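Local coordinates for protein glycerol-3-phosphate dehydrogenase [NAD(P)+] (PDB 3K96) that probably reduces dihydroxyacetone phosphate to sn-glycerol 3-phosphate with NADH or NADPH, supplying the precursor for phospholipid synthesis, at residues A[157-169]-A[264-278]. Numbering follows the deposited sequence.
Sequences AVISGPSLATEVA and LAGLGDLVLTCTDNQ
P162, L164 and L272 form the apolar heart of a buried interdomain contact, in which the loop leaving strand 156-160 of the nucleotide-binding sheet runs along one flank of helix 264-275 in the C-terminal, helical part. The two backbones come nearest at P162 and D269, whose CA atoms are 4.0 Å apart. The proline ring lies over the first turns of the helix: its CD sits 3.4 Å from L264 O and touches L264 CD2, the two side chains crossing at about a right angle, while its CB faces G268 O at 3.7 Å. G268, having no side chain, lets the ring sit close to the helix backbone here. One turn on, L272 has CG anti to its backbone N (chi1 169°), which brings CD2 up beneath the loop, 3.6 Å from P162 CA, and sets CD1 4.0 Å from L164 CG. L164 ends this apolar run at the N-cap of helix 165-169; its CD1 packs against D276 OD2 and Q278 CG. D276 OD2 also accepts from Q278 N in an Asx turn, whereas OD1 bonds S233 of the second subunit.

D269 OD1 and G161 O, both acceptors, lie 3.4 Å apart, and K134 probably eases that approach, salt-bridging D269 OD2 and weakly bonding G161 O. A water links the segments, accepting from S163 N at 3.0 Å and donating to D269 OD1 at 2.8 Å. T273 OG1 donates to D269 O and is itself hydrogen-bonded to NZ of K216, the predicted proton acceptor. With G161, S163 and D269 all predicted to bind sn-glycerol 3-phosphate, this is the interdomain cleft of a Rossmann-type dehydrogenase, where the sheet's loop and a C-terminal helix together line the probable substrate site.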
ATOM      1  N   ALA A 157      -1.415 -17.259 -20.354  1.00 26.97           N
ATOM      2  CA  ALA A 157      -1.085 -16.968 -18.962  1.00 27.15           C
ATOM      3  C   ALA A 157      -0.554 -15.556 -18.818  1.00 27.32           C
ATOM      4  O   ALA A 157       0.041 -15.017 -19.749  1.00 27.67           O
ATOM      5  CB  ALA A 157      -0.041 -17.958 -18.420  1.00 25.06           C
ATOM      6  N   VAL A 158      -0.777 -14.979 -17.636  1.00 27.10           N
ATOM      7  CA  VAL A 158      -0.289 -13.648 -17.309  1.00 26.69           C
ATOM      8  C   VAL A 158       0.496 -13.728 -16.017  1.00 26.87           C
ATOM      9  O   VAL A 158       0.091 -14.396 -15.075  1.00 27.47           O
ATOM     10  CB  VAL A 158      -1.428 -12.611 -17.165  1.00 27.39           C
ATOM     11  CG1 VAL A 158      -2.455 -13.070 -16.161  1.00 24.58           C
ATOM     12  CG2 VAL A 158      -0.870 -11.210 -16.774  1.00 24.74           C
ATOM     13  N   ILE A 159       1.654 -13.085 -15.997  0.50 27.29           N
ATOM     14  CA  ILE A 159       2.487 -13.035 -14.811  0.50 27.41           C
ATOM     15  C   ILE A 159       2.523 -11.551 -14.412  0.50 27.86           C
ATOM     16  O   ILE A 159       2.853 -10.687 -15.231  0.50 27.26           O
ATOM     17  CB  ILE A 159       3.879 -13.598 -15.076  0.50 27.44           C
ATOM     18  CG1 ILE A 159       4.641 -13.760 -13.760  0.50 27.29           C
ATOM     19  CG2 ILE A 159       4.632 -12.715 -16.078  0.50 27.66           C
ATOM     20  CD1 ILE A 159       6.002 -14.419 -13.933  0.50 26.35           C
ATOM     21  N   SER A 160       2.160 -11.274 -13.163  1.00 28.05           N
ATOM     22  CA  SER A 160       2.039  -9.912 -12.678  1.00 29.72           C
ATOM     23  C   SER A 160       2.185  -9.801 -11.180  1.00 29.78           C
ATOM     24  O   SER A 160       1.635 -10.593 -10.442  1.00 29.88           O
ATOM     25  CB  SER A 160       0.667  -9.387 -13.057  1.00 28.84           C
ATOM     26  OG  SER A 160       0.621  -7.979 -13.022  1.00 32.52           O
ATOM     27  N   GLY A 161       2.949  -8.811 -10.745  1.00 30.45           N
ATOM     28  CA  GLY A 161       3.151  -8.557  -9.321  1.00 31.14           C
ATOM     29  C   GLY A 161       4.127  -7.421  -9.082  1.00 30.52           C
ATOM     30  O   GLY A 161       4.594  -6.794 -10.044  1.00 30.07           O
ATOM     31  N   PRO A 162       4.426  -7.129  -7.792  1.00 29.88           N
ATOM     32  CA  PRO A 162       5.406  -6.089  -7.495  1.00 30.19           C
ATOM     33  C   PRO A 162       6.773  -6.617  -7.881  1.00 28.99           C
ATOM     34  O   PRO A 162       7.359  -7.429  -7.167  1.00 29.86           O
ATOM     35  CB  PRO A 162       5.289  -5.895  -5.980  1.00 30.46           C
ATOM     36  CG  PRO A 162       4.721  -7.172  -5.464  1.00 31.08           C
ATOM     37  CD  PRO A 162       3.919  -7.787  -6.583  1.00 30.25           C
ATOM     38  N   SER A 163       7.306  -6.133  -8.977  1.00 29.47           N
ATOM     39  CA  SER A 163       8.556  -6.694  -9.451  1.00 30.73           C
ATOM     40  C   SER A 163       9.454  -5.747 -10.211  1.00 31.14           C
ATOM     41  O   SER A 163       9.532  -5.850 -11.437  1.00 34.92           O
ATOM     42  CB  SER A 163       8.208  -7.856 -10.371  1.00 30.70           C
ATOM     43  OG  SER A 163       7.356  -7.399 -11.406  1.00 31.37           O
ATOM     44  N   LEU A 164      10.144  -4.839  -9.515  1.00 29.69           N
ATOM     45  CA  LEU A 164      11.100  -3.956 -10.171  1.00 29.03           C
ATOM     46  C   LEU A 164      12.120  -4.837 -10.875  1.00 27.80           C
ATOM     47  O   LEU A 164      12.665  -5.742 -10.273  1.00 26.69           O
ATOM     48  CB  LEU A 164      11.850  -3.088  -9.171  1.00 28.18           C
ATOM     49  CG  LEU A 164      11.076  -2.031  -8.394  1.00 32.27           C
ATOM     50  CD1 LEU A 164      12.053  -1.240  -7.514  1.00 31.02           C
ATOM     51  CD2 LEU A 164      10.305  -1.109  -9.394  1.00 33.82           C
ATOM     52  N   ALA A 165      12.393  -4.554 -12.132  1.00 28.61           N
ATOM     53  CA  ALA A 165      13.313  -5.384 -12.923  1.00 28.82           C
ATOM     54  C   ALA A 165      14.726  -5.429 -12.342  1.00 29.49           C
ATOM     55  O   ALA A 165      15.353  -6.491 -12.309  1.00 30.05           O
ATOM     56  CB  ALA A 165      13.326  -4.899 -14.400  1.00 28.39           C
ATOM     57  N   THR A 166      15.222  -4.280 -11.869  1.00 29.65           N
ATOM     58  CA  THR A 166      16.564  -4.176 -11.297  1.00 29.63           C
ATOM     59  C   THR A 166      16.733  -5.063 -10.054  1.00 29.79           C
ATOM     60  O   THR A 166      17.777  -5.711  -9.890  1.00 29.29           O
ATOM     61  CB  THR A 166      16.950  -2.665 -10.949  1.00 30.65           C
ATOM     62  OG1 THR A 166      15.908  -2.072 -10.162  1.00 32.67           O
ATOM     63  CG2 THR A 166      17.137  -1.810 -12.236  1.00 31.92           C
ATOM     64  N   GLU A 167      15.706  -5.128  -9.198  1.00 28.91           N
ATOM     65  CA  GLU A 167      15.780  -5.954  -7.972  1.00 28.54           C
ATOM     66  C   GLU A 167      15.720  -7.458  -8.283  1.00 27.33           C
ATOM     67  O   GLU A 167      16.347  -8.279  -7.591  1.00 24.77           O
ATOM     68  CB  GLU A 167      14.691  -5.560  -6.958  1.00 28.86           C
ATOM     69  CG  GLU A 167      14.847  -4.101  -6.425  1.00 32.10           C
ATOM     70  CD  GLU A 167      13.899  -3.766  -5.252  1.00 35.99           C
ATOM     71  OE1 GLU A 167      12.875  -4.466  -5.096  1.00 36.23           O
ATOM     72  OE2 GLU A 167      14.197  -2.800  -4.482  1.00 34.81           O
ATOM     73  N   VAL A 168      14.965  -7.807  -9.319  1.00 27.09           N
ATOM     74  CA  VAL A 168      14.889  -9.198  -9.758  1.00 27.35           C
ATOM     75  C   VAL A 168      16.274  -9.585 -10.297  1.00 27.79           C
ATOM     76  O   VAL A 168      16.807 -10.612  -9.912  1.00 29.96           O
ATOM     77  CB  VAL A 168      13.785  -9.423 -10.801  1.00 27.30           C
ATOM     78  CG1 VAL A 168      13.919 -10.844 -11.469  1.00 26.23           C
ATOM     79  CG2 VAL A 168      12.423  -9.208 -10.154  1.00 26.00           C
ATOM     80  N   ALA A 169      16.876  -8.736 -11.126  1.00 27.82           N
ATOM     81  CA  ALA A 169      18.218  -9.031 -11.673  1.00 28.05           C
ATOM     82  C   ALA A 169      19.232  -9.209 -10.552  1.00 28.60           C
ATOM     83  O   ALA A 169      20.143 -10.041 -10.655  1.00 28.21           O
ATOM     84  CB  ALA A 169      18.686  -7.932 -12.652  1.00 26.17           C
ATOM     85  N   LEU A 264      -1.030  -9.809  -4.812  1.00 27.14           N
ATOM     86  CA  LEU A 264       0.173  -9.290  -5.434  1.00 26.22           C
ATOM     87  C   LEU A 264      -0.063  -8.462  -6.677  1.00 26.41           C
ATOM     88  O   LEU A 264       0.596  -7.431  -6.854  1.00 27.52           O
ATOM     89  CB  LEU A 264       1.119 -10.450  -5.764  1.00 25.31           C
ATOM     90  CG  LEU A 264       1.708 -11.208  -4.583  1.00 25.66           C
ATOM     91  CD1 LEU A 264       2.258 -12.604  -4.988  1.00 29.05           C
ATOM     92  CD2 LEU A 264       2.799 -10.333  -3.895  1.00 25.39           C
ATOM     93  N   ALA A 265      -1.011  -8.889  -7.521  1.00 26.59           N
ATOM     94  CA  ALA A 265      -1.286  -8.212  -8.801  1.00 26.64           C
ATOM     95  C   ALA A 265      -2.098  -6.909  -8.612  1.00 26.42           C
ATOM     96  O   ALA A 265      -2.056  -6.011  -9.454  1.00 25.40           O
ATOM     97  CB  ALA A 265      -1.999  -9.164  -9.761  1.00 26.78           C
ATOM     98  N   GLY A 266      -2.798  -6.798  -7.489  1.00 26.91           N
ATOM     99  CA  GLY A 266      -3.571  -5.589  -7.202  1.00 27.99           C
ATOM    100  C   GLY A 266      -2.755  -4.764  -6.229  1.00 28.49           C
ATOM    101  O   GLY A 266      -1.807  -4.067  -6.624  1.00 30.03           O
ATOM    102  N   LEU A 267      -3.097  -4.893  -4.952  1.00 28.23           N
ATOM    103  CA  LEU A 267      -2.424  -4.179  -3.857  1.00 29.10           C
ATOM    104  C   LEU A 267      -0.900  -4.186  -3.891  1.00 28.76           C
ATOM    105  O   LEU A 267      -0.269  -3.147  -3.728  1.00 28.15           O
ATOM    106  CB  LEU A 267      -2.886  -4.762  -2.520  1.00 29.80           C
ATOM    107  CG  LEU A 267      -2.112  -4.327  -1.282  1.00 34.72           C
ATOM    108  CD1 LEU A 267      -2.262  -2.836  -1.068  1.00 39.70           C
ATOM    109  CD2 LEU A 267      -2.578  -5.113  -0.084  1.00 38.30           C
ATOM    110  N   GLY A 268      -0.294  -5.353  -4.108  1.00 30.02           N
ATOM    111  CA  GLY A 268       1.155  -5.445  -4.098  1.00 28.24           C
ATOM    112  C   GLY A 268       1.821  -4.530  -5.079  1.00 29.07           C
ATOM    113  O   GLY A 268       2.634  -3.680  -4.700  1.00 27.82           O
ATOM    114  N   ASP A 269       1.468  -4.706  -6.355  1.00 28.91           N
ATOM    115  CA  ASP A 269       2.028  -3.916  -7.445  1.00 28.30           C
ATOM    116  C   ASP A 269       1.652  -2.440  -7.283  1.00 28.45           C
ATOM    117  O   ASP A 269       2.423  -1.543  -7.612  1.00 27.96           O
ATOM    118  CB  ASP A 269       1.488  -4.448  -8.764  1.00 28.88           C
ATOM    119  CG  ASP A 269       2.403  -4.180  -9.937  1.00 32.20           C
ATOM    120  OD1 ASP A 269       3.497  -3.588  -9.770  1.00 38.45           O
ATOM    121  OD2 ASP A 269       2.029  -4.598 -11.058  1.00 36.63           O
ATOM    122  N   LEU A 270       0.468  -2.176  -6.763  1.00 28.86           N
ATOM    123  CA  LEU A 270       0.047  -0.774  -6.601  1.00 29.07           C
ATOM    124  C   LEU A 270       0.872  -0.038  -5.569  1.00 28.79           C
ATOM    125  O   LEU A 270       1.315   1.075  -5.815  1.00 29.00           O
ATOM    126  CB  LEU A 270      -1.425  -0.689  -6.229  1.00 28.19           C
ATOM    127  CG  LEU A 270      -2.065   0.695  -6.114  1.00 27.60           C
ATOM    128  CD1 LEU A 270      -2.133   1.379  -7.464  1.00 30.46           C
ATOM    129  CD2 LEU A 270      -3.474   0.501  -5.564  1.00 27.85           C
ATOM    130  N   VAL A 271       1.084  -0.648  -4.412  0.70 30.39           N
ATOM    131  CA  VAL A 271       1.858   0.026  -3.391  0.70 31.10           C
ATOM    132  C   VAL A 271       3.279   0.265  -3.864  0.70 30.78           C
ATOM    133  O   VAL A 271       3.813   1.351  -3.681  0.70 30.50           O
ATOM    134  CB  VAL A 271       1.804  -0.694  -2.030  0.70 31.13           C
ATOM    135  CG1 VAL A 271       0.366  -0.747  -1.561  0.70 33.17           C
ATOM    136  CG2 VAL A 271       2.409  -2.084  -2.100  0.70 31.71           C
ATOM    137  N   LEU A 272       3.870  -0.732  -4.521  1.00 30.95           N
ATOM    138  CA  LEU A 272       5.221  -0.599  -5.052  1.00 30.50           C
ATOM    139  C   LEU A 272       5.321   0.553  -6.022  1.00 32.26           C
ATOM    140  O   LEU A 272       6.182   1.440  -5.882  1.00 33.32           O
ATOM    141  CB  LEU A 272       5.645  -1.877  -5.801  1.00 30.65           C
ATOM    142  CG  LEU A 272       6.946  -1.739  -6.615  1.00 33.26           C
ATOM    143  CD1 LEU A 272       8.140  -1.537  -5.670  1.00 27.97           C
ATOM    144  CD2 LEU A 272       7.178  -2.951  -7.515  1.00 27.52           C
ATOM    145  N   THR A 273       4.404   0.584  -6.986  1.00 32.46           N
ATOM    146  CA  THR A 273       4.482   1.564  -8.065  1.00 33.02           C
ATOM    147  C   THR A 273       4.113   2.984  -7.636  1.00 34.17           C
ATOM    148  O   THR A 273       4.613   3.957  -8.216  1.00 33.13           O
ATOM    149  CB  THR A 273       3.620   1.146  -9.251  1.00 33.74           C
ATOM    150  OG1 THR A 273       3.868  -0.245  -9.549  1.00 33.99           O
ATOM    151  CG2 THR A 273       3.933   2.015 -10.475  1.00 33.11           C
ATOM    152  N   CYS A 274       3.250   3.100  -6.632  1.00 33.71           N
ATOM    153  CA  CYS A 274       2.848   4.417  -6.141  1.00 34.62           C
ATOM    154  C   CYS A 274       3.833   5.042  -5.138  1.00 35.67           C
ATOM    155  O   CYS A 274       3.706   6.211  -4.797  1.00 37.19           O
ATOM    156  CB  CYS A 274       1.463   4.338  -5.526  1.00 33.79           C
ATOM    157  SG  CYS A 274       0.165   4.078  -6.747  1.00 32.55           S
ATOM    158  N   THR A 275       4.811   4.279  -4.667  1.00 37.32           N
ATOM    159  CA  THR A 275       5.745   4.809  -3.701  1.00 38.33           C
ATOM    160  C   THR A 275       7.214   4.752  -4.110  1.00 40.15           C
ATOM    161  O   THR A 275       8.040   5.313  -3.431  1.00 41.71           O
ATOM    162  CB  THR A 275       5.610   4.064  -2.361  1.00 38.59           C
ATOM    163  OG1 THR A 275       5.913   2.680  -2.555  1.00 39.89           O
ATOM    164  CG2 THR A 275       4.194   4.194  -1.802  1.00 36.60           C
ATOM    165  N   ASP A 276       7.559   4.127  -5.224  1.00 41.40           N
ATOM    166  CA  ASP A 276       8.968   3.989  -5.535  1.00 42.29           C
ATOM    167  C   ASP A 276       9.585   5.045  -6.471  1.00 43.29           C
ATOM    168  O   ASP A 276       8.935   5.523  -7.389  1.00 44.05           O
ATOM    169  CB  ASP A 276       9.201   2.636  -6.162  1.00 41.94           C
ATOM    170  CG  ASP A 276      10.552   2.097  -5.825  1.00 44.28           C
ATOM    171  OD1 ASP A 276      10.710   1.620  -4.670  1.00 47.65           O
ATOM    172  OD2 ASP A 276      11.439   2.127  -6.693  1.00 45.92           O
ATOM    173  N   ASN A 277      10.855   5.379  -6.235  1.00 44.79           N
ATOM    174  CA  ASN A 277      11.598   6.303  -7.114  1.00 46.65           C
ATOM    175  C   ASN A 277      11.794   5.687  -8.484  1.00 45.44           C
ATOM    176  O   ASN A 277      11.877   6.402  -9.465  1.00 46.23           O
ATOM    177  CB  ASN A 277      13.008   6.618  -6.565  1.00 47.15           C
ATOM    178  CG  ASN A 277      13.905   7.396  -7.596  1.00 52.34           C
ATOM    179  OD1 ASN A 277      14.928   6.884  -8.067  1.00 57.87           O
ATOM    180  ND2 ASN A 277      13.486   8.604  -7.961  1.00 56.87           N
ATOM    181  N   GLN A 278      11.856   4.359  -8.554  1.00 44.32           N
ATOM    182  CA  GLN A 278      12.135   3.675  -9.834  1.00 44.99           C
ATOM    183  C   GLN A 278      10.977   3.683 -10.829  1.00 43.06           C
ATOM    184  O   GLN A 278      11.153   3.357 -11.995  1.00 44.91           O
ATOM    185  CB  GLN A 278      12.558   2.219  -9.586  1.00 45.64           C
ATOM    186  CG  GLN A 278      13.803   2.079  -8.751  1.00 48.74           C
ATOM    187  CD  GLN A 278      15.009   2.650  -9.435  1.00 55.20           C
ATOM    188  OE1 GLN A 278      15.732   3.459  -8.858  1.00 60.62           O
ATOM    189  NE2 GLN A 278      15.218   2.265 -10.692  1.00 59.43           N
TER
HETATM  190  O   HOH W   1       6.002  -4.124 -10.825  1.00 35.07           O